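Local coordinates for protein M32 carboxypeptidase (Chitinophagaceae bacterium, PDB 7A03) that probably removes residues one at a time from the C-terminal ends of peptides, as a metal-dependent carboxypeptidase of the M32 (Taq) family, at residues Asp171-Asp174 and Thr175-Thr178; Glu327-Gly330 and Asn331-Leu334; Thr351-Asp354 and Glu355-His359; Pro441-Asp444 and Val445-Ser449; Leu456-Arg460 and Asn461-Pro465. One frame throughout, in Å; residues are numbered along the deposited sequence.

Contact 1 (Asp171-Asp174 and Thr175-Thr178)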
# COMPACT_ATOMS: atom_id res chain seq x y z
N ASP A 171 1.88 -11.92 17.14
CA ASP A 171 2.64 -11.40 18.27
C ASP A 171 3.18 -10.01 17.96
O ASP A 171 2.97 -9.05 18.73
CB ASP A 171 3.79 -12.37 18.57
CG ASP A 171 4.55 -11.99 19.83
OD1 ASP A 171 4.03 -12.23 20.94
OD2 ASP A 171 5.68 -11.47 19.70
N MET A 172 3.85 -9.88 16.81
CA MET A 172 4.42 -8.61 16.36
C MET A 172 3.33 -7.55 16.20
O MET A 172 3.47 -6.41 16.67
CB MET A 172 5.14 -8.86 15.04
CG MET A 172 5.42 -7.63 14.21
SD MET A 172 5.69 -8.09 12.48
CE MET A 172 6.17 -6.51 11.79
N LEU A 173 2.23 -7.90 15.54
CA LEU A 173 1.18 -6.93 15.26
C LEU A 173 0.38 -6.59 16.51
O LEU A 173 -0.08 -5.45 16.66
CB LEU A 173 0.29 -7.43 14.12
CG LEU A 173 0.97 -7.37 12.74
CD1 LEU A 173 0.06 -7.89 11.63
CD2 LEU A 173 1.38 -5.95 12.44
N ASP A 174 0.18 -7.54 17.42
CA ASP A 174 -0.48 -7.21 18.68
C ASP A 174 0.33 -6.18 19.44
O ASP A 174 -0.23 -5.22 19.99
CB ASP A 174 -0.63 -8.46 19.55
CG ASP A 174 -1.84 -9.30 19.18
OD1 ASP A 174 -2.62 -8.91 18.29
OD2 ASP A 174 -2.00 -10.36 19.83
N THR A 175 1.65 -6.35 19.48
CA THR A 175 2.49 -5.36 20.15
C THR A 175 2.36 -3.99 19.48
O THR A 175 2.15 -2.96 20.16
CB THR A 175 3.94 -5.85 20.14
OG1 THR A 175 4.02 -7.03 20.94
CG2 THR A 175 4.91 -4.78 20.66
N ILE A 176 2.46 -3.95 18.15
CA ILE A 176 2.37 -2.67 17.44
C ILE A 176 1.02 -2.01 17.66
O ILE A 176 0.94 -0.80 17.91
CB ILE A 176 2.70 -2.85 15.95
CG1 ILE A 176 4.20 -3.09 15.79
CG2 ILE A 176 2.29 -1.62 15.16
CD1 ILE A 176 4.60 -3.62 14.44
N PHE A 177 -0.07 -2.77 17.56
CA PHE A 177 -1.38 -2.14 17.65
C PHE A 177 -1.76 -1.78 19.08
O PHE A 177 -2.52 -0.83 19.28
CB PHE A 177 -2.46 -2.97 16.94
CG PHE A 177 -2.38 -2.90 15.44
CD1 PHE A 177 -2.59 -1.70 14.76
CD2 PHE A 177 -2.10 -4.03 14.70
CE1 PHE A 177 -2.52 -1.64 13.37
CE2 PHE A 177 -2.01 -3.97 13.31
CZ PHE A 177 -2.23 -2.77 12.65
N THR A 178 -1.22 -2.50 20.07
CA THR A 178 -1.36 -2.04 21.44
C THR A 178 -0.67 -0.70 21.62
O THR A 178 -1.20 0.19 22.31
CB THR A 178 -0.79 -3.10 22.39
OG1 THR A 178 -1.57 -4.29 22.30
CG2 THR A 178 -0.79 -2.59 23.84
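Asp171-Asp174 and Thr175-Thr178 form two consecutive turns of helix 170-192, joined by four i to i+4 backbone bonds of which Phe177 N to Leu173 O, at 2.8 Å, is the shortest. Two of the carbonyls carry a second donor. Asp174 O takes Thr178 OG1 at 2.8 Å as well as Thr178 N, the hydroxyl and the amide arriving from opposite faces of the carbonyl plane. Thr178 can reach back because OG1 stands beside its own backbone N (chi1 -65°). Thr175 repeats the pattern one turn earlier, where OG1 gives a longer bond of 3.2 Å to Asp171 O. This threonine hydroxyl folded onto the preceding turn is a familiar way of satisfying a polar side chain on an α-helix, and here both lie on the exposed side of an amphipathic helix. The other side is apolar. Leu173 and Phe177 run side by side in the same direction, with Leu173 CD2 4.0 Å from Phe177 CE2; Met172 and Ile176 do likewise, Met172 CG touching Ile176 CD1 at 4.1 Å. Helices 358-374 and 420-439 cover this side: Tyr366 stacks on the Phe177 ring, while Leu424 and Phe427 meet Leu173 and Ile176 respectively. Tyr366 also gives a hydrogen bond to Asp174 OD1, which forms a salt bridge with Lys370.

Contact 2 (Glu327-Gly330 and Asn331-Leu334)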
# COMPACT_ATOMS: atom_id res chain seq x y z
N GLU A 327 -5.82 33.79 -5.87
CA GLU A 327 -7.16 34.13 -5.41
C GLU A 327 -7.64 33.20 -4.31
O GLU A 327 -8.54 33.57 -3.54
CB GLU A 327 -8.15 34.15 -6.58
CG GLU A 327 -9.49 34.77 -6.20
CD GLU A 327 -10.34 35.12 -7.40
OE1 GLU A 327 -9.83 35.79 -8.32
OE2 GLU A 327 -11.54 34.75 -7.40
N GLN A 328 -7.06 32.02 -4.19
CA GLN A 328 -7.45 31.07 -3.16
C GLN A 328 -6.53 31.10 -1.96
O GLN A 328 -6.99 30.89 -0.83
CB GLN A 328 -7.46 29.65 -3.75
CG GLN A 328 -8.52 29.42 -4.84
CD GLN A 328 -8.17 30.08 -6.16
OE1 GLN A 328 -7.00 30.10 -6.58
NE2 GLN A 328 -9.17 30.66 -6.81
N LEU A 329 -5.25 31.38 -2.16
CA LEU A 329 -4.26 31.24 -1.11
C LEU A 329 -3.52 32.53 -0.80
O LEU A 329 -2.70 32.55 0.12
CB LEU A 329 -3.24 30.15 -1.48
CG LEU A 329 -3.85 28.77 -1.71
CD1 LEU A 329 -2.80 27.79 -2.20
CD2 LEU A 329 -4.49 28.28 -0.42
N GLY A 330 -3.80 33.62 -1.53
CA GLY A 330 -3.00 34.83 -1.37
C GLY A 330 -3.16 35.50 -0.02
O GLY A 330 -2.27 36.25 0.39
N ASN A 331 -4.28 35.26 0.67
CA ASN A 331 -4.49 35.77 2.01
C ASN A 331 -4.44 34.66 3.07
O ASN A 331 -5.02 34.82 4.14
CB ASN A 331 -5.82 36.54 2.08
CG ASN A 331 -7.03 35.65 1.90
OD1 ASN A 331 -6.93 34.57 1.31
ND2 ASN A 331 -8.18 36.10 2.38
N VAL A 332 -3.75 33.55 2.78
CA VAL A 332 -3.59 32.41 3.68
C VAL A 332 -2.11 32.26 4.01
O VAL A 332 -1.28 32.19 3.10
CB VAL A 332 -4.14 31.12 3.05
CG1 VAL A 332 -3.99 29.94 4.02
CG2 VAL A 332 -5.60 31.29 2.64
N SER A 333 -1.77 32.19 5.30
CA SER A 333 -0.35 32.15 5.67
C SER A 333 0.19 30.74 5.57
O SER A 333 -0.55 29.76 5.52
CB SER A 333 -0.12 32.60 7.12
OG SER A 333 -0.72 31.71 8.05
N LEU A 334 1.53 30.64 5.58
CA LEU A 334 2.16 29.32 5.55
C LEU A 334 1.68 28.46 6.71
O LEU A 334 1.35 27.28 6.52
CB LEU A 334 3.68 29.46 5.56
CG LEU A 334 4.52 28.21 5.85
CD1 LEU A 334 4.31 27.16 4.79
CD2 LEU A 334 6.02 28.56 6.02
O HOH W 1 -8.83 32.60 0.67
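Asn331 and Val332 turn back on Leu329 just after helix 326-329, and these three residues carry most of the contact. Leu329 to Val332 is a type I beta turn, closed by Val332 N to Leu329 O at 3.0 Å. The bond is fairly straight at hydrogen (155°), but the N-H arrives from above the carbonyl plane, 64° out of it, in keeping with the tight reversal of the chain. Within the contact, Val332 packs against the backbone more than against side chains. Its CG2 branch, anti to the carbonyl carbon, is carried back over Gln328 and Leu329, 3.8 Å from Gln328 O and 4.0 Å from Leu329 CA, and it only grazes Leu329 CD2 at 4.4 Å. Asn331 keeps CG in the crowded position between its backbone N and carbonyl carbon (chi1 67°), which leaves OD1 facing back toward Gln328 O, 4.3 Å away, with one water between them. The turn leads to Ser333, the N-cap of helix 334-341: its OG caps a backbone N in the first turn of that helix while Glu336 OE1 accepts Ser333 N, as in a capping box. Outside, Leu329 packs on Tyr318 and Ile321 of helix 311-324, and Val332 on Arg198 and Phe201. Gln322 NE2 is a second donor to Leu329 O. Gln328 O and Asn331 OD1, both acceptors, are joined by the water, which donates to the first at 2.9 Å and to the second at 2.8 Å, a link between the Gln328 carbonyl and the turn.

Contact 3 (Thr351-Asp354 and Glu355-His359)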
# COMPACT_ATOMS: atom_id res chain seq x y z
N THR A 351 -10.49 5.31 3.80
CA THR A 351 -9.76 5.94 2.70
C THR A 351 -9.74 7.46 2.79
O THR A 351 -8.94 8.08 2.08
CB THR A 351 -10.31 5.49 1.34
OG1 THR A 351 -11.71 5.79 1.27
CG2 THR A 351 -10.09 3.98 1.15
N GLU A 352 -10.56 8.05 3.65
CA GLU A 352 -10.60 9.50 3.85
C GLU A 352 -9.92 9.94 5.14
O GLU A 352 -9.89 11.14 5.43
CB GLU A 352 -12.05 9.99 3.86
CG GLU A 352 -12.77 9.89 2.52
CD GLU A 352 -14.28 9.86 2.67
OE1 GLU A 352 -14.79 10.38 3.69
OE2 GLU A 352 -14.95 9.30 1.79
N ALA A 353 -9.38 9.01 5.91
CA ALA A 353 -8.89 9.33 7.24
C ALA A 353 -7.52 10.00 7.21
O ALA A 353 -6.67 9.71 6.36
CB ALA A 353 -8.81 8.05 8.08
N ASP A 354 -7.30 10.91 8.16
CA ASP A 354 -5.99 11.51 8.35
C ASP A 354 -4.99 10.46 8.84
O ASP A 354 -5.35 9.35 9.28
CB ASP A 354 -6.08 12.59 9.41
CG ASP A 354 -6.53 12.03 10.74
OD1 ASP A 354 -5.68 11.57 11.54
OD2 ASP A 354 -7.76 12.03 10.98
N GLU A 355 -3.71 10.83 8.82
CA GLU A 355 -2.63 9.87 9.11
C GLU A 355 -2.60 9.41 10.57
O GLU A 355 -1.82 8.49 10.88
CB GLU A 355 -1.26 10.44 8.70
CG GLU A 355 -0.75 11.54 9.60
CD GLU A 355 0.58 12.14 9.12
OE1 GLU A 355 1.50 11.39 8.73
OE2 GLU A 355 0.68 13.39 9.15
N ILE A 356 -3.37 10.00 11.47
CA ILE A 356 -3.40 9.51 12.85
C ILE A 356 -4.53 8.52 12.99
O ILE A 356 -4.31 7.34 13.31
CB ILE A 356 -3.53 10.65 13.88
CG1 ILE A 356 -2.37 11.64 13.73
CG2 ILE A 356 -3.57 10.09 15.29
CD1 ILE A 356 -1.01 11.02 13.91
N THR A 357 -5.76 8.98 12.75
CA THR A 357 -6.91 8.11 12.93
C THR A 357 -6.90 6.92 11.97
O THR A 357 -7.50 5.89 12.29
CB THR A 357 -8.22 8.90 12.78
OG1 THR A 357 -8.28 9.44 11.45
CG2 THR A 357 -8.29 10.01 13.81
N TYR A 358 -6.22 7.04 10.82
CA TYR A 358 -6.13 5.94 9.87
C TYR A 358 -5.80 4.62 10.56
O TYR A 358 -6.38 3.57 10.25
CB TYR A 358 -5.04 6.24 8.83
CG TYR A 358 -5.02 5.27 7.66
CD1 TYR A 358 -4.29 4.08 7.72
CD2 TYR A 358 -5.72 5.56 6.49
CE1 TYR A 358 -4.29 3.19 6.66
CE2 TYR A 358 -5.71 4.68 5.42
CZ TYR A 358 -4.99 3.51 5.51
OH TYR A 358 -4.98 2.62 4.46
N HIS A 359 -4.88 4.66 11.53
CA HIS A 359 -4.38 3.42 12.11
C HIS A 359 -5.40 2.76 13.03
O HIS A 359 -5.38 1.54 13.17
CB HIS A 359 -3.00 3.67 12.71
CG HIS A 359 -2.09 4.31 11.71
ND1 HIS A 359 -1.61 3.63 10.61
CD2 HIS A 359 -1.65 5.58 11.59
CE1 HIS A 359 -0.89 4.45 9.87
NE2 HIS A 359 -0.89 5.64 10.44
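Asp354 and Thr357 cross at about a right angle, and round them the contact is tight. Asp354 OD1 accepts two backbone N-H groups, Ile356 N at 2.8 Å and Thr357 N at 2.9 Å, both from the same face of the carboxylate; Thr357 gives the straighter bond (162°). Asp354 OD2 takes Thr357 OG1 at 2.7 Å, the hydroxyl standing above the carboxylate plane. A chi1 of 60° folds Asp354 CG back over the following residues, within range of their amides. The backbone also closes, Tyr358 N to Asp354 O at 2.9 Å, the donor nearly along the C=O axis. Together these bonds make an Asx motif leading into helix 358-374; residues 355-357 have helical backbone angles without the regular bonds.

Ala353 adds apolar packing without hydrogen bonds from its side chain, CB resting 3.7 Å from Thr357 OG1 and 4.2 Å from Tyr358 CB. The open side lies at Thr351 and Glu352, both exposed and not touching 355-359. Glu355 carries its carboxylate away to Tyr492 and Lys496 of helix 486-497, while Tyr358 OH is bonded to Arg350. Gln345 N is a further donor to Asp354 OD2, tying the carboxylate to the preceding loop. Four donors, three of them backbone amides, thus converge on one carboxylate. They should stabilise its negative charge, which would probably suit the N-H groups where the chain enters helix 358-374.

Contact 4 (Pro441-Asp444 and Val445-Ser449)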
# COMPACT_ATOMS: atom_id res chain seq x y z
N PRO A 441 23.52 14.51 6.03
CA PRO A 441 23.81 15.64 6.94
C PRO A 441 22.93 16.86 6.75
O PRO A 441 22.44 17.43 7.73
CB PRO A 441 25.30 15.93 6.66
CG PRO A 441 25.83 14.66 6.03
CD PRO A 441 24.69 14.09 5.25
N ASP A 442 22.72 17.29 5.51
CA ASP A 442 21.97 18.51 5.23
C ASP A 442 20.58 18.21 4.68
O ASP A 442 20.05 18.98 3.87
CB ASP A 442 22.77 19.41 4.28
CG ASP A 442 24.18 19.67 4.77
OD1 ASP A 442 24.37 20.55 5.64
OD2 ASP A 442 25.12 18.98 4.30
N LEU A 443 19.97 17.11 5.11
CA LEU A 443 18.71 16.66 4.51
C LEU A 443 17.59 17.68 4.69
O LEU A 443 16.91 18.05 3.72
CB LEU A 443 18.29 15.31 5.09
CG LEU A 443 17.03 14.78 4.42
CD1 LEU A 443 17.29 14.45 2.95
CD2 LEU A 443 16.48 13.57 5.14
N ASP A 444 17.39 18.15 5.93
CA ASP A 444 16.29 19.07 6.19
C ASP A 444 16.50 20.40 5.46
O ASP A 444 15.54 20.96 4.91
CB ASP A 444 16.14 19.32 7.69
CG ASP A 444 15.68 18.09 8.45
OD1 ASP A 444 14.93 17.27 7.88
OD2 ASP A 444 16.05 17.96 9.64
N VAL A 445 17.72 20.92 5.48
CA VAL A 445 18.01 22.14 4.74
C VAL A 445 17.75 21.96 3.25
O VAL A 445 17.20 22.85 2.58
CB VAL A 445 19.45 22.62 5.01
CG1 VAL A 445 19.75 23.82 4.14
CG2 VAL A 445 19.62 23.00 6.47
N SER A 446 18.13 20.80 2.70
CA SER A 446 17.91 20.54 1.28
C SER A 446 16.43 20.53 0.96
O SER A 446 15.98 21.16 0.00
CB SER A 446 18.53 19.20 0.88
OG SER A 446 19.94 19.25 1.00
N ILE A 447 15.64 19.85 1.80
CA ILE A 447 14.19 19.82 1.63
C ILE A 447 13.61 21.23 1.70
O ILE A 447 12.81 21.63 0.84
CB ILE A 447 13.54 18.85 2.63
CG1 ILE A 447 13.91 17.40 2.30
CG2 ILE A 447 12.02 19.03 2.62
CD1 ILE A 447 13.47 16.42 3.36
N ALA A 448 14.00 21.99 2.73
CA ALA A 448 13.51 23.36 2.88
C ALA A 448 13.95 24.27 1.74
O ALA A 448 13.35 25.33 1.56
CB ALA A 448 13.98 23.96 4.22
N SER A 449 14.97 23.88 0.98
CA SER A 449 15.40 24.66 -0.18
C SER A 449 14.90 24.10 -1.51
O SER A 449 15.27 24.62 -2.56
CB SER A 449 16.92 24.82 -0.20
OG SER A 449 17.55 23.61 -0.56
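Ser446 bonds twice to Asp442 O, through N and through OG, both at 2.9 Å. The amide comes nearly in line with the carbonyl, at a C=O...N angle of 160°. The hydroxyl instead comes from above the carbonyl plane, 43° out of it. With OG lying beside its own backbone N (chi1 -66°), Ser446 brings both donors to the same oxygen. Next along the chain, Ile447 N bonds to Leu443 O and Ala448 N to Asp444 O, each at 2.9 Å. The apolar pair of this turn is Leu443 with Ile447, whose side chains cross obliquely: Leu443 CG meets Ile447 CD1 at 4.1 Å, and the Ile447 CG1 methylene lies 3.4 Å from Leu443 O.

These bonds build helix 443-448, entered from Asp442, a helix of under two turns between the longer helices 420-439 and 453-462. Asp442 is its N-cap residue by position; its carboxylate makes no capping bond, and its carbonyl oxygen takes the first regular bond. At the other end Ser449, just past the helix, turns its hydroxyl back to Ser446 O at 3.0 Å, while its backbone N makes weak bonds to the carbonyls of Val445 and Ser446.

In the next shell, Phe433 of helix 420-439 lies against both Leu443 and Ile447, with Ala436 also on Leu443. Leu455 and Pro454 of helix 453-462 reach Leu443 and Ser446 respectively. Gln437 NE2 donates to Asp444 OD1, fastening the short helix to its predecessor in the chain.

Contact 5 (Leu456-Arg460 and Asn461-Pro465)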
# COMPACT_ATOMS: atom_id res chain seq x y z
N LEU A 456 16.29 11.23 -2.41
CA LEU A 456 16.15 10.17 -3.41
C LEU A 456 17.42 9.33 -3.48
O LEU A 456 17.36 8.11 -3.56
CB LEU A 456 15.81 10.75 -4.79
CG LEU A 456 15.66 9.66 -5.86
CD1 LEU A 456 14.59 8.66 -5.48
CD2 LEU A 456 15.35 10.31 -7.20
N GLU A 457 18.59 9.98 -3.44
CA GLU A 457 19.85 9.26 -3.40
C GLU A 457 19.92 8.31 -2.21
O GLU A 457 20.34 7.15 -2.34
CB GLU A 457 21.01 10.25 -3.37
CG GLU A 457 22.37 9.59 -3.34
CD GLU A 457 23.50 10.58 -3.24
OE1 GLU A 457 23.36 11.59 -2.52
OE2 GLU A 457 24.53 10.35 -3.91
N TRP A 458 19.53 8.78 -1.01
CA TRP A 458 19.54 7.89 0.14
C TRP A 458 18.64 6.67 -0.08
O TRP A 458 19.02 5.53 0.22
CB TRP A 458 19.15 8.67 1.40
CG TRP A 458 19.26 7.88 2.66
CD1 TRP A 458 20.37 7.73 3.45
CD2 TRP A 458 18.21 7.14 3.29
NE1 TRP A 458 20.07 6.94 4.53
CE2 TRP A 458 18.75 6.56 4.46
CE3 TRP A 458 16.86 6.90 2.99
CZ2 TRP A 458 18.00 5.78 5.32
CZ3 TRP A 458 16.11 6.12 3.85
CH2 TRP A 458 16.69 5.56 5.00
N LEU A 459 17.44 6.90 -0.61
CA LEU A 459 16.54 5.78 -0.88
C LEU A 459 17.12 4.84 -1.93
O LEU A 459 16.97 3.62 -1.84
CB LEU A 459 15.19 6.33 -1.32
CG LEU A 459 14.42 7.13 -0.27
CD1 LEU A 459 13.28 7.90 -0.94
CD2 LEU A 459 13.91 6.22 0.85
N ARG A 460 17.77 5.41 -2.96
CA ARG A 460 18.32 4.60 -4.04
C ARG A 460 19.54 3.81 -3.60
O ARG A 460 19.87 2.80 -4.22
CB ARG A 460 18.69 5.51 -5.21
CG ARG A 460 17.48 6.01 -5.99
CD ARG A 460 16.97 4.94 -6.97
NE ARG A 460 15.63 5.25 -7.45
CZ ARG A 460 15.37 6.08 -8.45
NH1 ARG A 460 16.35 6.70 -9.09
NH2 ARG A 460 14.12 6.29 -8.81
N ASN A 461 20.23 4.26 -2.54
CA ASN A 461 21.35 3.50 -1.98
C ASN A 461 20.92 2.50 -0.91
O ASN A 461 21.60 1.48 -0.71
CB ASN A 461 22.39 4.44 -1.37
CG ASN A 461 23.11 5.26 -2.43
OD1 ASN A 461 23.18 4.87 -3.59
ND2 ASN A 461 23.65 6.40 -2.02
N ASN A 462 19.80 2.75 -0.23
CA ASN A 462 19.42 1.93 0.91
C ASN A 462 18.24 1.00 0.68
O ASN A 462 18.16 -0.03 1.36
CB ASN A 462 19.12 2.81 2.12
CG ASN A 462 20.37 3.35 2.76
OD1 ASN A 462 21.00 2.66 3.58
ND2 ASN A 462 20.76 4.56 2.38
N ILE A 463 17.33 1.31 -0.24
CA ILE A 463 16.10 0.52 -0.38
C ILE A 463 15.88 0.03 -1.81
O ILE A 463 15.75 -1.17 -2.05
CB ILE A 463 14.88 1.30 0.13
CG1 ILE A 463 15.00 1.51 1.65
CG2 ILE A 463 13.61 0.53 -0.20
CD1 ILE A 463 14.03 2.53 2.21
N HIS A 464 15.85 0.96 -2.76
CA HIS A 464 15.35 0.63 -4.09
C HIS A 464 16.05 -0.50 -4.82
O HIS A 464 15.35 -1.29 -5.49
CB HIS A 464 15.32 1.89 -4.96
CG HIS A 464 14.40 2.95 -4.44
ND1 HIS A 464 14.25 4.18 -5.05
CD2 HIS A 464 13.56 2.95 -3.38
CE1 HIS A 464 13.36 4.89 -4.38
NE2 HIS A 464 12.93 4.17 -3.36
N PRO A 465 17.38 -0.63 -4.82
CA PRO A 465 18.03 -1.56 -5.76
C PRO A 465 18.08 -3.00 -5.30
O PRO A 465 18.57 -3.85 -6.05
CB PRO A 465 19.45 -0.99 -5.85
CG PRO A 465 19.70 -0.46 -4.49
CD PRO A 465 18.38 0.12 -4.03
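Trp458 O is gripped by both amide groups of Asn462, backbone N and side-chain ND2, each at 2.9 Å and from opposite faces of the carbonyl plane. The side-chain bond is the straighter (162° at hydrogen) and lies in the amide plane of Asn462. ND2 sits 3.2 Å above one face of the indole, displaced toward its rim, with the two planes 32° apart; Trp458 NE1 uses Gln439 OE1. One residue on, Leu459 O also takes two donors, Ile463 N at 2.8 Å and, in a π-type i to i+5 bond, His464 N at 3.0 Å. This shared carbonyl marks the C-terminal end of helix 453-462, Ile463 being the first residue to leave helical geometry. The His464 ring turns back along the helix. Leu459 CB makes a CH-pi contact over its face, 4.0 Å from the ring centroid, and Arg460 NE donates to His464 ND1 in the ring plane at 3.0 Å, a somewhat bent bond. A bend at chi2 (-80°) brings the Arg460 chain to that edge. Arg460 NH2 is bonded to Leu273 O and His464 NE2 to Gln299 OE1 of helix 293-307. Ile463, 3.9 Å from Leu459 CD2 through its CD1, packs on Ile295 and Phe432.

How the contacts relate
Contacts 1 and 3 touch: Phe177 CE1 lies 4.3 Å from His359 O, so helix 170-192 packs on the first part of helix 358-374. Contacts 4 and 5 sit on successive helices, about 17 Å between centres and about 6 Å between nearest atoms. Helix 420-439 borders contacts 1, 3, 4 and 5. Contact 2 is peripheral, its centre about 33 Å from that of the chain. Tyr358 of contact 3 lies near, without touching, His267, Glu268 and His271, an HExxH pattern consistent with the metal site of this family, although no metal is bound to them here. A bound di(hydroxyethyl)ether lies about 4 Å from the Pro465 side chain of contact 5.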